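Local coordinates for putative alkaline phosphatase (Pseudomonas fluorescens, PDB 4F1V), which binds phosphate with high affinity in the periplasm and probably delivers it to the membrane part of the PstSACB ABC transporter for import, at residues 112-117 against 150-155; 140-143 against 148-151; 192-197 against 206-211; 215-220 against 331-336. All blocks are in the same frame, centred on the assembly; numbering follows the deposited sequence.

Contacts 1, 2 and 3 are buried in the part of the fold built round the four-stranded sheet, whereas contact 4 lies partly at the surface, where a loop from that part meets the C-terminal region. Contacts 1 and 2 share helix 147-159: its first turn gives phosphate a hydroxyl and amides, Arg142 of strand 138-142 adds a guanidinium, and the next turns offer phenylalanines to helix 111-119. Contact 3 adjoins contact 2, packing a valine and two methionines beside the binding arginine, and the loop 206-211 carries on to contact 4 through Pro210. Polar chemistry is concentrated at the ligand, while contacts 1, 3 and 4 rest mainly on apolar groups.

Contact 1: residues 112-117 against 150-155; sequences QELCGV and ELFTRF
Leu114 points one methyl, CD2, at two phenylalanines that project from successive turns of helix 147-159, making a small buried helix-to-helix contact within the periplasmic binding protein fold, the "Venus flytrap". Phe152 and Phe155 stand three residues apart, so both emerge on the same side of their helix. Their ring planes are nearly parallel, yet the rings lie side by side, too far apart for a stack. Leu114 CD2 faces the mouth of the gap between them. Having CG anti to the backbone N (chi1 177°) carries the branch out toward the other helix. The contact is that of one of two modelled conformers of the leucine.

Phe152 is approached obliquely, with its CE1 4.3 Å from Leu114 CD2, and its ring is also stacked with Tyr207. A flat, wholly apolar ring suits such a site, since it serves two neighbours at once. Nearby, firmer links tie the same region together: Cys115 is disulfide-bonded to Cys160, just past the end of helix 147-159, and Gln112 NE2 is hydrogen-bonded to Lys159 O. At Phe155 the methyl comes to the ring edge, near its plane, with Leu114 CD2 3.7 Å from CE2 and 4.0 Å from CD2 of that ring.

Contact 2: residues 140-143 against 148-151; sequences VYRS and TTEL. With PI (hydrogenphosphate ion), chain B.
Arg142 lays its CB against the hydroxyl of Thr149, OG1 being 3.8 Å from CB, while its guanidinium reaches past the helix start to the hydrogenphosphate. A bend at chi2 (-77°), followed by another at chi3, curls the chain round to the ion. NH2 of Arg142 donates to phosphate O2 at 2.8 Å in a nearly straight bond (164°), O2 lying in the guanidinium plane. NH1 reaches O3 at 2.9 Å, more bent at 131°. O3 also receives two bonds from Thr148, from its backbone N at 3.0 Å and its OG1 at 2.7 Å, so three donors grip one oxygen. Threonine suits the helix start because hydroxyl and amide converge there, and the helix dipole probably favours the anion. A lysine in place of Arg142 has a single terminal nitrogen, so the two-point hold on O2 and O3 would probably be lost.

Glu144 OE2 forms a salt bridge with Arg142 NH2; Thr9, Leu10, Ser33, Ser146 and Gly147 also hydrogen-bond to the ion. A water links Arg142 O and Thr149 OG1, the latter also hydrogen-bonded to Tyr207 OH. Strand 138-142 runs between strands 204-205 and 186-188, its arginine resting on Ser191 and Val194 of helix 190-198.

Contact 3: residues 192-197 against 206-211; sequences QGVMTA and TYMSPD
Met195 and Met208 cross their flexible chains beside Val194 in a contact carried by apolar side chains. The sulfur of Met195 comes 3.8 Å from CE and 3.9 Å from CG of Met208, and in return the Met208 sulfur lies 4.1 Å from Met195 CG. Bends at chi2 (-57°) and chi3 (-67°) of Met195 fold its chain back and leave SD alongside Met208; methionine suits the place because an unbranched thioether can curl to fit. An alanine in place of Met195 lacks CG and SD, and would probably open a gap beside Met208 and leave its CE freer to turn. Val194 completes this group, its CG1 lying against the Met208 methyl; as the valine was modelled in two conformers, the very short approach of one of them is doubtful.

The mixed kind of contact belongs to Thr206, whose OG1 and CG2 both lie against that same Val194 CG1, at 3.5 and 3.7 Å. The buried OG1 is hydrogen-bonded to Val140 O. Further along the loop, Ser209 OG is hydrogen-bonded to Leu10 O.

Helix 190-198 thereby covers the start of the loop after strand 204-205, with Val194 lying across Val140 of the adjacent strand 138-142 and Met208 also meeting Ser191.

Contact 4: residues 215-220 against 331-336; sequences PTLAGL and ANAFVP
Leu217 reaches toward Ala333 and spends its length getting there. Its CB is still 5.8 Å from Ala333 CB, and CG only reduces the gap to 5.0 Å; with CG anti to the carbonyl carbon (chi1 -70°), the branch is swung toward the other loop. The two methyls then part. CD1 comes 4.1 Å from the carbonyl O of Ala331, a loose approach, whereas CD2 settles 3.5 Å from CB of Ala333 and 3.7 Å from its CA. A leucine serves well here because its fork spans two residues of the turn. Leu217 is exposed, but Leu220 behind it is buried and adds CD1, 4.1 Å from the same Ala333 CB.

Ala333 is the C-prime residue of a Schellman motif that ends helix 326-331: its positive phi (74°) lets Phe334 N reach back to Ile329 O and its own N to Thr330 O. Glycine is commonest at such a position; alanine adds a methyl that the leucines can use, and that also touches Pro210. On the opposing loop Thr216 makes an ST motif, OG1 accepting from Gly219 N at 3.2 Å, and a glycine suits that position because a CB would be crowded by Thr216 O. Beyond the Schellman turn, Val335 is backbone hydrogen-bonded with Gly92 of strand 85-94, and Asn332 O sits over one face of the Phe334 ring, offset toward the rim.

Contact 1: residues 112-117 against 150-155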
loop_
_atom_site.group_PDB
_atom_site.type_symbol
_atom_site.label_atom_id
_atom_site.label_comp_id
_atom_site.label_asym_id
_atom_site.label_seq_id
_atom_site.Cartn_x
_atom_site.Cartn_y
_atom_site.Cartn_z
ATOM N N GLN A 112 1.721 -5.120 -21.879
ATOM C CA GLN A 112 2.840 -4.529 -22.590
ATOM C C GLN A 112 2.641 -3.068 -22.916
ATOM O O GLN A 112 3.578 -2.275 -22.886
ATOM C CB GLN A 112 3.203 -5.372 -23.816
ATOM C CG GLN A 112 3.815 -6.707 -23.469
ATOM C CD GLN A 112 4.983 -6.594 -22.534
ATOM O OE1 GLN A 112 5.950 -5.878 -22.834
ATOM N NE2 GLN A 112 4.923 -7.210 -21.367
ATOM N N GLU A 113 1.366 -2.658 -23.210
ATOM C CA GLU A 113 1.127 -1.240 -23.404
ATOM C C GLU A 113 1.355 -0.454 -22.090
ATOM O O GLU A 113 1.888 0.652 -22.115
ATOM C CB GLU A 113 -0.314 -0.969 -23.880
ATOM C CG GLU A 113 -0.498 -1.295 -25.380
ATOM C CD GLU A 113 -1.975 -1.296 -25.820
ATOM O OE1 GLU A 113 -2.205 -1.205 -27.053
ATOM O OE2 GLU A 113 -2.860 -1.439 -24.930
ATOM N N LEU A 114 0.898 -0.959 -20.956
ATOM C CA LEU A 114 1.152 -0.338 -19.671
ATOM C C LEU A 114 2.673 -0.130 -19.478
ATOM O O LEU A 114 3.131 0.957 -19.115
ATOM C CB LEU A 114 0.569 -1.205 -18.557
ATOM C CG LEU A 114 0.825 -0.689 -17.119
ATOM C CD1 LEU A 114 -0.161 0.354 -16.697
ATOM C CD2 LEU A 114 0.777 -1.852 -16.126
ATOM N N CYS A 115 3.421 -1.201 -19.706
ATOM C CA CYS A 115 4.890 -1.107 -19.624
ATOM C C CYS A 115 5.437 0.030 -20.520
ATOM O O CYS A 115 6.287 0.780 -20.067
ATOM C CB CYS A 115 5.486 -2.433 -20.053
ATOM S SG CYS A 115 5.133 -3.809 -18.895
ATOM N N GLY A 116 4.949 0.077 -21.738
ATOM C CA GLY A 116 5.422 1.095 -22.681
ATOM C C GLY A 116 5.033 2.486 -22.308
ATOM O O GLY A 116 5.805 3.424 -22.535
ATOM N N VAL A 117 3.845 2.695 -21.729
ATOM C CA VAL A 117 3.469 4.023 -21.267
ATOM C C VAL A 117 4.408 4.478 -20.150
ATOM O O VAL A 117 4.927 5.617 -20.137
ATOM C CB VAL A 117 1.998 4.034 -20.816
ATOM C CG1 VAL A 117 1.671 5.307 -20.071
ATOM C CG2 VAL A 117 1.064 3.856 -22.030
ATOM N N GLU A 150 5.946 1.508 -4.604
ATOM C CA GLU A 150 6.525 0.179 -4.396
ATOM C C GLU A 150 5.579 -0.906 -4.965
ATOM O O GLU A 150 6.025 -1.818 -5.678
ATOM C CB GLU A 150 6.835 -0.037 -2.912
ATOM C CG GLU A 150 7.587 -1.368 -2.683
ATOM C CD GLU A 150 8.069 -1.494 -1.239
ATOM O OE1 GLU A 150 8.916 -0.672 -0.819
ATOM O OE2 GLU A 150 7.589 -2.436 -0.517
ATOM N N LEU A 151 4.283 -0.831 -4.648
ATOM C CA LEU A 151 3.353 -1.847 -5.138
ATOM C C LEU A 151 3.330 -1.892 -6.679
ATOM O O LEU A 151 3.235 -2.959 -7.293
ATOM C CB LEU A 151 1.931 -1.586 -4.607
ATOM C CG LEU A 151 1.736 -1.802 -3.109
ATOM C CD1 LEU A 151 0.315 -1.441 -2.737
ATOM C CD2 LEU A 151 2.087 -3.225 -2.704
ATOM N N PHE A 152 3.345 -0.723 -7.294
ATOM C CA PHE A 152 3.275 -0.614 -8.774
ATOM C C PHE A 152 4.571 -1.098 -9.453
ATOM O O PHE A 152 4.515 -1.817 -10.441
ATOM C CB PHE A 152 2.942 0.833 -9.137
ATOM C CG PHE A 152 2.743 1.070 -10.631
ATOM C CD1 PHE A 152 1.842 0.345 -11.380
ATOM C CD2 PHE A 152 3.463 2.064 -11.267
ATOM C CE1 PHE A 152 1.616 0.568 -12.716
ATOM C CE2 PHE A 152 3.258 2.318 -12.629
ATOM C CZ PHE A 152 2.353 1.603 -13.343
ATOM N N THR A 153 5.698 -0.660 -8.914
ATOM C CA THR A 153 6.977 -1.070 -9.509
ATOM C C THR A 153 7.265 -2.535 -9.282
ATOM O O THR A 153 7.964 -3.142 -10.102
ATOM C CB THR A 153 8.142 -0.174 -9.072
ATOM O OG1 THR A 153 8.378 -0.287 -7.641
ATOM C CG2 THR A 153 7.961 1.250 -9.500
ATOM N N ARG A 154 6.706 -3.184 -8.252
ATOM C CA ARG A 154 6.776 -4.659 -8.189
ATOM C C ARG A 154 6.181 -5.272 -9.441
ATOM O O ARG A 154 6.698 -6.262 -10.002
ATOM C CB ARG A 154 6.089 -5.188 -6.923
ATOM C CG ARG A 154 6.916 -4.905 -5.647
ATOM C CD ARG A 154 6.266 -5.569 -4.412
ATOM N NE ARG A 154 6.877 -5.215 -3.168
ATOM C CZ ARG A 154 8.114 -5.543 -2.774
ATOM N NH1 ARG A 154 8.816 -6.412 -3.462
ATOM N NH2 ARG A 154 8.559 -5.044 -1.604
ATOM N N PHE A 155 5.024 -4.737 -9.886
ATOM C CA PHE A 155 4.316 -5.304 -11.050
ATOM C C PHE A 155 5.151 -5.055 -12.320
ATOM O O PHE A 155 5.395 -5.952 -13.140
ATOM C CB PHE A 155 2.915 -4.704 -11.167
ATOM C CG PHE A 155 2.146 -5.286 -12.318
ATOM C CD1 PHE A 155 1.554 -6.534 -12.178
ATOM C CD2 PHE A 155 1.970 -4.651 -13.533
ATOM C CE1 PHE A 155 0.819 -7.119 -13.196
ATOM C CE2 PHE A 155 1.250 -5.224 -14.582
ATOM C CZ PHE A 155 0.676 -6.452 -14.401
#

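Contact 2: residues 140-143 against 148-151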
loop_
_atom_site.group_PDB
_atom_site.type_symbol
_atom_site.label_atom_id
_atom_site.label_comp_id
_atom_site.label_asym_id
_atom_site.label_seq_id
_atom_site.Cartn_x
_atom_site.Cartn_y
_atom_site.Cartn_z
ATOM N N VAL A 140 2.136 11.164 -14.853
ATOM C CA VAL A 140 2.245 11.781 -13.529
ATOM C C VAL A 140 2.686 10.690 -12.538
ATOM O O VAL A 140 2.223 9.552 -12.609
ATOM C CB VAL A 140 0.894 12.392 -13.064
ATOM C CG1 VAL A 140 1.077 13.131 -11.737
ATOM C CG2 VAL A 140 0.331 13.335 -14.121
ATOM N N TYR A 141 3.617 11.002 -11.646
ATOM C CA TYR A 141 4.193 10.039 -10.717
ATOM C C TYR A 141 4.417 10.724 -9.367
ATOM O O TYR A 141 4.408 11.930 -9.232
ATOM C CB TYR A 141 5.459 9.400 -11.275
ATOM C CG TYR A 141 6.613 10.382 -11.351
ATOM C CD1 TYR A 141 7.545 10.467 -10.326
ATOM C CD2 TYR A 141 6.750 11.229 -12.436
ATOM C CE1 TYR A 141 8.590 11.356 -10.343
ATOM C CE2 TYR A 141 7.754 12.185 -12.452
ATOM C CZ TYR A 141 8.693 12.258 -11.430
ATOM O OH TYR A 141 9.736 13.177 -11.444
ATOM N N ARG A 142 4.669 9.879 -8.341
ATOM C CA ARG A 142 4.881 10.384 -6.978
ATOM C C ARG A 142 6.302 10.875 -6.785
ATOM O O ARG A 142 7.270 10.126 -7.003
ATOM C CB ARG A 142 4.528 9.266 -5.945
ATOM C CG ARG A 142 3.041 8.980 -5.872
ATOM C CD ARG A 142 2.285 10.047 -5.093
ATOM N NE ARG A 142 2.634 10.049 -3.669
ATOM C CZ ARG A 142 2.159 9.149 -2.810
ATOM N NH1 ARG A 142 1.200 8.279 -3.173
ATOM N NH2 ARG A 142 2.634 9.138 -1.562
ATOM N N SER A 143 6.432 12.106 -6.328
ATOM C CA SER A 143 7.717 12.700 -6.067
ATOM C C SER A 143 8.516 12.096 -4.929
ATOM O O SER A 143 9.735 12.121 -4.926
ATOM C CB SER A 143 7.535 14.221 -5.750
ATOM O OG SER A 143 6.872 14.416 -4.507
ATOM N N THR A 148 2.599 3.204 -2.722
ATOM C CA THR A 148 1.907 2.981 -3.984
ATOM C C THR A 148 2.940 2.732 -5.090
ATOM O O THR A 148 2.821 1.809 -5.927
ATOM C CB THR A 148 0.993 4.123 -4.381
ATOM O OG1 THR A 148 0.115 4.474 -3.287
ATOM C CG2 THR A 148 0.103 3.723 -5.560
ATOM N N THR A 149 3.995 3.550 -5.103
ATOM C CA THR A 149 5.097 3.317 -6.056
ATOM C C THR A 149 5.692 1.927 -5.848
ATOM O O THR A 149 5.980 1.238 -6.856
ATOM C CB THR A 149 6.205 4.377 -5.918
ATOM O OG1 THR A 149 5.623 5.641 -6.263
ATOM C CG2 THR A 149 7.400 4.063 -6.829
ATOM N N GLU A 150 5.946 1.508 -4.604
ATOM C CA GLU A 150 6.525 0.179 -4.396
ATOM C C GLU A 150 5.579 -0.906 -4.965
ATOM O O GLU A 150 6.025 -1.818 -5.678
ATOM C CB GLU A 150 6.835 -0.037 -2.912
ATOM C CG GLU A 150 7.587 -1.368 -2.683
ATOM C CD GLU A 150 8.069 -1.494 -1.239
ATOM O OE1 GLU A 150 8.916 -0.672 -0.819
ATOM O OE2 GLU A 150 7.589 -2.436 -0.517
ATOM N N LEU A 151 4.283 -0.831 -4.648
ATOM C CA LEU A 151 3.353 -1.847 -5.138
ATOM C C LEU A 151 3.330 -1.892 -6.679
ATOM O O LEU A 151 3.235 -2.959 -7.293
ATOM C CB LEU A 151 1.931 -1.586 -4.607
ATOM C CG LEU A 151 1.736 -1.802 -3.109
ATOM C CD1 LEU A 151 0.315 -1.441 -2.737
ATOM C CD2 LEU A 151 2.087 -3.225 -2.704
HETATM P P PI B . 1.640 6.046 -0.146
HETATM O O1 PI B . 2.948 5.658 0.544
HETATM O O2 PI B . 1.219 7.471 0.221
HETATM O O3 PI B . 1.767 5.872 -1.665
HETATM O O4 PI B . 0.519 5.102 0.371
HETATM O O HOH W 1 7.543 7.584 -5.979
#

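Contact 3: residues 192-197 against 206-211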
loop_
_atom_site.group_PDB
_atom_site.type_symbol
_atom_site.label_atom_id
_atom_site.label_comp_id
_atom_site.label_asym_id
_atom_site.label_seq_id
_atom_site.Cartn_x
_atom_site.Cartn_y
_atom_site.Cartn_z
ATOM N N GLN A 192 -3.538 12.438 -3.242
ATOM C CA GLN A 192 -4.387 13.523 -3.669
ATOM C C GLN A 192 -3.651 14.511 -4.542
ATOM O O GLN A 192 -4.209 15.049 -5.518
ATOM C CB GLN A 192 -5.015 14.171 -2.390
ATOM C CG GLN A 192 -5.901 13.196 -1.588
ATOM C CD GLN A 192 -6.176 13.656 -0.171
ATOM O OE1 GLN A 192 -5.276 13.655 0.725
ATOM N NE2 GLN A 192 -7.424 14.151 0.082
ATOM N N GLY A 193 -2.413 14.820 -4.200
ATOM C CA GLY A 193 -1.620 15.768 -5.023
ATOM C C GLY A 193 -1.469 15.229 -6.457
ATOM O O GLY A 193 -1.541 16.021 -7.433
ATOM N N VAL A 194 -1.269 13.934 -6.614
ATOM C CA VAL A 194 -1.208 13.332 -7.973
ATOM C C VAL A 194 -2.580 13.483 -8.663
ATOM O O VAL A 194 -2.606 13.831 -9.860
ATOM C CB VAL A 194 -0.724 11.882 -7.908
ATOM C CG1 VAL A 194 -1.128 11.149 -9.189
ATOM C CG2 VAL A 194 0.793 11.824 -7.699
ATOM N N MET A 195 -3.682 13.167 -7.983
ATOM C CA MET A 195 -4.987 13.323 -8.658
ATOM C C MET A 195 -5.247 14.756 -9.075
ATOM O O MET A 195 -5.852 15.005 -10.142
ATOM C CB MET A 195 -6.092 12.753 -7.818
ATOM C CG MET A 195 -6.069 11.257 -7.670
ATOM S SD MET A 195 -6.102 10.306 -9.230
ATOM C CE MET A 195 -7.730 10.670 -9.844
ATOM N N THR A 196 -4.839 15.733 -8.247
ATOM C CA THR A 196 -4.957 17.131 -8.633
ATOM C C THR A 196 -4.161 17.448 -9.891
ATOM O O THR A 196 -4.620 18.089 -10.831
ATOM C CB THR A 196 -4.540 18.039 -7.429
ATOM O OG1 THR A 196 -5.487 17.811 -6.391
ATOM C CG2 THR A 196 -4.429 19.497 -7.819
ATOM N N ALA A 197 -2.916 16.922 -9.936
ATOM C CA ALA A 197 -2.084 17.133 -11.109
ATOM C C ALA A 197 -2.662 16.417 -12.340
ATOM O O ALA A 197 -2.545 16.938 -13.467
ATOM C CB ALA A 197 -0.635 16.650 -10.833
ATOM N N THR A 206 -1.678 8.027 -14.633
ATOM C CA THR A 206 -0.875 7.706 -13.431
ATOM C C THR A 206 -1.285 6.324 -12.897
ATOM O O THR A 206 -2.123 5.641 -13.480
ATOM C CB THR A 206 -1.038 8.822 -12.370
ATOM O OG1 THR A 206 -0.030 8.691 -11.364
ATOM C CG2 THR A 206 -2.375 8.796 -11.707
ATOM N N TYR A 207 -0.648 5.988 -11.761
ATOM C CA TYR A 207 -0.955 4.814 -10.962
ATOM C C TYR A 207 -1.430 5.305 -9.596
ATOM O O TYR A 207 -0.982 6.349 -9.107
ATOM C CB TYR A 207 0.293 3.888 -10.832
ATOM C CG TYR A 207 1.493 4.594 -10.241
ATOM C CD1 TYR A 207 1.747 4.552 -8.877
ATOM C CD2 TYR A 207 2.325 5.367 -11.046
ATOM C CE1 TYR A 207 2.820 5.247 -8.314
ATOM C CE2 TYR A 207 3.405 6.045 -10.480
ATOM C CZ TYR A 207 3.664 5.993 -9.141
ATOM O OH TYR A 207 4.702 6.716 -8.602
ATOM N N MET A 208 -2.373 4.565 -8.963
ATOM C CA MET A 208 -3.101 5.206 -7.848
ATOM C C MET A 208 -3.837 4.213 -6.964
ATOM O O MET A 208 -4.402 3.204 -7.430
ATOM C CB MET A 208 -4.145 6.171 -8.465
ATOM C CG MET A 208 -4.927 7.049 -7.517
ATOM S SD MET A 208 -3.931 8.054 -6.380
ATOM C CE MET A 208 -2.944 8.947 -7.550
ATOM N N SER A 209 -3.907 4.572 -5.685
ATOM C CA SER A 209 -4.857 3.973 -4.758
ATOM C C SER A 209 -6.245 3.817 -5.399
ATOM O O SER A 209 -6.740 4.796 -5.984
ATOM C CB SER A 209 -5.025 4.900 -3.528
ATOM O OG SER A 209 -6.069 4.492 -2.735
ATOM N N PRO A 210 -6.915 2.679 -5.238
ATOM C CA PRO A 210 -8.244 2.551 -5.834
ATOM C C PRO A 210 -9.263 3.431 -5.158
ATOM O O PRO A 210 -10.308 3.731 -5.757
ATOM C CB PRO A 210 -8.536 1.055 -5.699
ATOM C CG PRO A 210 -7.742 0.658 -4.465
ATOM C CD PRO A 210 -6.468 1.449 -4.563
ATOM N N ASP A 211 -8.990 3.874 -3.941
ATOM C CA ASP A 211 -9.886 4.888 -3.334
ATOM C C ASP A 211 -9.801 6.199 -4.096
ATOM O O ASP A 211 -10.738 6.697 -4.701
ATOM C CB ASP A 211 -9.524 5.088 -1.861
ATOM C CG ASP A 211 -10.299 6.270 -1.276
ATOM O OD1 ASP A 211 -9.713 7.060 -0.533
ATOM O OD2 ASP A 211 -11.524 6.390 -1.638
#

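Contact 4: residues 215-220 against 331-336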
loop_
_atom_site.group_PDB
_atom_site.type_symbol
_atom_site.label_atom_id
_atom_site.label_comp_id
_atom_site.label_asym_id
_atom_site.label_seq_id
_atom_site.Cartn_x
_atom_site.Cartn_y
_atom_site.Cartn_z
ATOM N N PRO A 215 -13.920 9.139 -7.707
ATOM C CA PRO A 215 -14.684 9.713 -6.595
ATOM C C PRO A 215 -15.723 8.781 -5.964
ATOM O O PRO A 215 -16.162 9.008 -4.826
ATOM C CB PRO A 215 -15.374 10.934 -7.223
ATOM C CG PRO A 215 -14.628 11.258 -8.389
ATOM C CD PRO A 215 -14.031 9.986 -8.930
ATOM N N THR A 216 -16.194 7.776 -6.707
ATOM C CA THR A 216 -17.140 6.766 -6.264
ATOM C C THR A 216 -16.595 5.407 -6.642
ATOM O O THR A 216 -15.879 5.292 -7.639
ATOM C CB THR A 216 -18.560 6.958 -6.951
ATOM O OG1 THR A 216 -18.435 6.623 -8.335
ATOM C CG2 THR A 216 -19.112 8.339 -6.701
ATOM N N LEU A 217 -17.004 4.374 -5.916
ATOM C CA LEU A 217 -16.569 2.987 -6.251
ATOM C C LEU A 217 -16.913 2.622 -7.691
ATOM O O LEU A 217 -16.096 2.031 -8.416
ATOM C CB LEU A 217 -17.158 1.986 -5.269
ATOM C CG LEU A 217 -16.590 2.068 -3.874
ATOM C CD1 LEU A 217 -17.346 1.066 -2.997
ATOM C CD2 LEU A 217 -15.125 1.776 -3.801
ATOM N N ALA A 218 -18.150 2.955 -8.159
ATOM C CA ALA A 218 -18.539 2.561 -9.535
ATOM C C ALA A 218 -17.648 3.200 -10.547
ATOM O O ALA A 218 -17.503 2.726 -11.695
ATOM C CB ALA A 218 -19.989 2.895 -9.796
ATOM N N GLY A 219 -17.051 4.383 -10.226
ATOM C CA GLY A 219 -16.162 4.991 -11.123
ATOM C C GLY A 219 -14.922 4.208 -11.517
ATOM O O GLY A 219 -14.312 4.436 -12.566
ATOM N N LEU A 220 -14.541 3.254 -10.694
ATOM C CA LEU A 220 -13.450 2.348 -11.074
ATOM C C LEU A 220 -13.782 1.524 -12.308
ATOM O O LEU A 220 -12.866 1.036 -12.989
ATOM C CB LEU A 220 -13.056 1.419 -9.898
ATOM C CG LEU A 220 -12.463 2.156 -8.663
ATOM C CD1 LEU A 220 -12.193 1.174 -7.542
ATOM C CD2 LEU A 220 -11.214 2.912 -8.998
ATOM N N ALA A 331 -15.773 -0.219 1.724
ATOM C CA ALA A 331 -16.293 1.059 1.304
ATOM C C ALA A 331 -15.212 1.991 0.760
ATOM O O ALA A 331 -15.564 2.979 0.114
ATOM C CB ALA A 331 -16.949 1.757 2.489
ATOM N N ASN A 332 -13.943 1.715 1.103
ATOM C CA ASN A 332 -12.842 2.499 0.620
ATOM C C ASN A 332 -12.001 1.761 -0.465
ATOM O O ASN A 332 -10.853 2.111 -0.738
ATOM C CB ASN A 332 -11.928 2.980 1.783
ATOM C CG ASN A 332 -12.686 3.967 2.656
ATOM O OD1 ASN A 332 -12.748 5.125 2.342
ATOM N ND2 ASN A 332 -13.308 3.472 3.755
ATOM N N ALA A 333 -12.660 0.792 -1.148
ATOM C CA ALA A 333 -12.162 0.120 -2.323
ATOM C C ALA A 333 -11.052 -0.905 -2.057
ATOM O O ALA A 333 -10.312 -1.267 -2.928
ATOM C CB ALA A 333 -11.697 1.097 -3.426
ATOM N N PHE A 334 -11.061 -1.446 -0.809
ATOM C CA PHE A 334 -10.056 -2.420 -0.391
ATOM C C PHE A 334 -10.691 -3.793 -0.119
ATOM O O PHE A 334 -11.909 -3.959 -0.044
ATOM C CB PHE A 334 -9.273 -1.881 0.842
ATOM C CG PHE A 334 -8.636 -0.536 0.599
ATOM C CD1 PHE A 334 -7.751 -0.347 -0.457
ATOM C CD2 PHE A 334 -8.893 0.519 1.455
ATOM C CE1 PHE A 334 -7.166 0.906 -0.685
ATOM C CE2 PHE A 334 -8.320 1.746 1.240
ATOM C CZ PHE A 334 -7.465 1.925 0.172
ATOM N N VAL A 335 -9.764 -4.757 0.074
ATOM C CA VAL A 335 -10.157 -6.156 0.284
ATOM C C VAL A 335 -9.883 -6.567 1.731
ATOM O O VAL A 335 -8.719 -6.542 2.178
ATOM C CB VAL A 335 -9.381 -7.089 -0.683
ATOM C CG1 VAL A 335 -9.789 -8.529 -0.471
ATOM C CG2 VAL A 335 -9.601 -6.711 -2.139
ATOM N N PRO A 336 -10.904 -6.987 2.464
ATOM C CA PRO A 336 -10.694 -7.536 3.823
ATOM C C PRO A 336 -9.802 -8.769 3.798
ATOM O O PRO A 336 -9.702 -9.515 2.798
ATOM C CB PRO A 336 -12.106 -7.912 4.266
ATOM C CG PRO A 336 -12.985 -6.982 3.475
ATOM C CD PRO A 336 -12.366 -6.881 2.120
#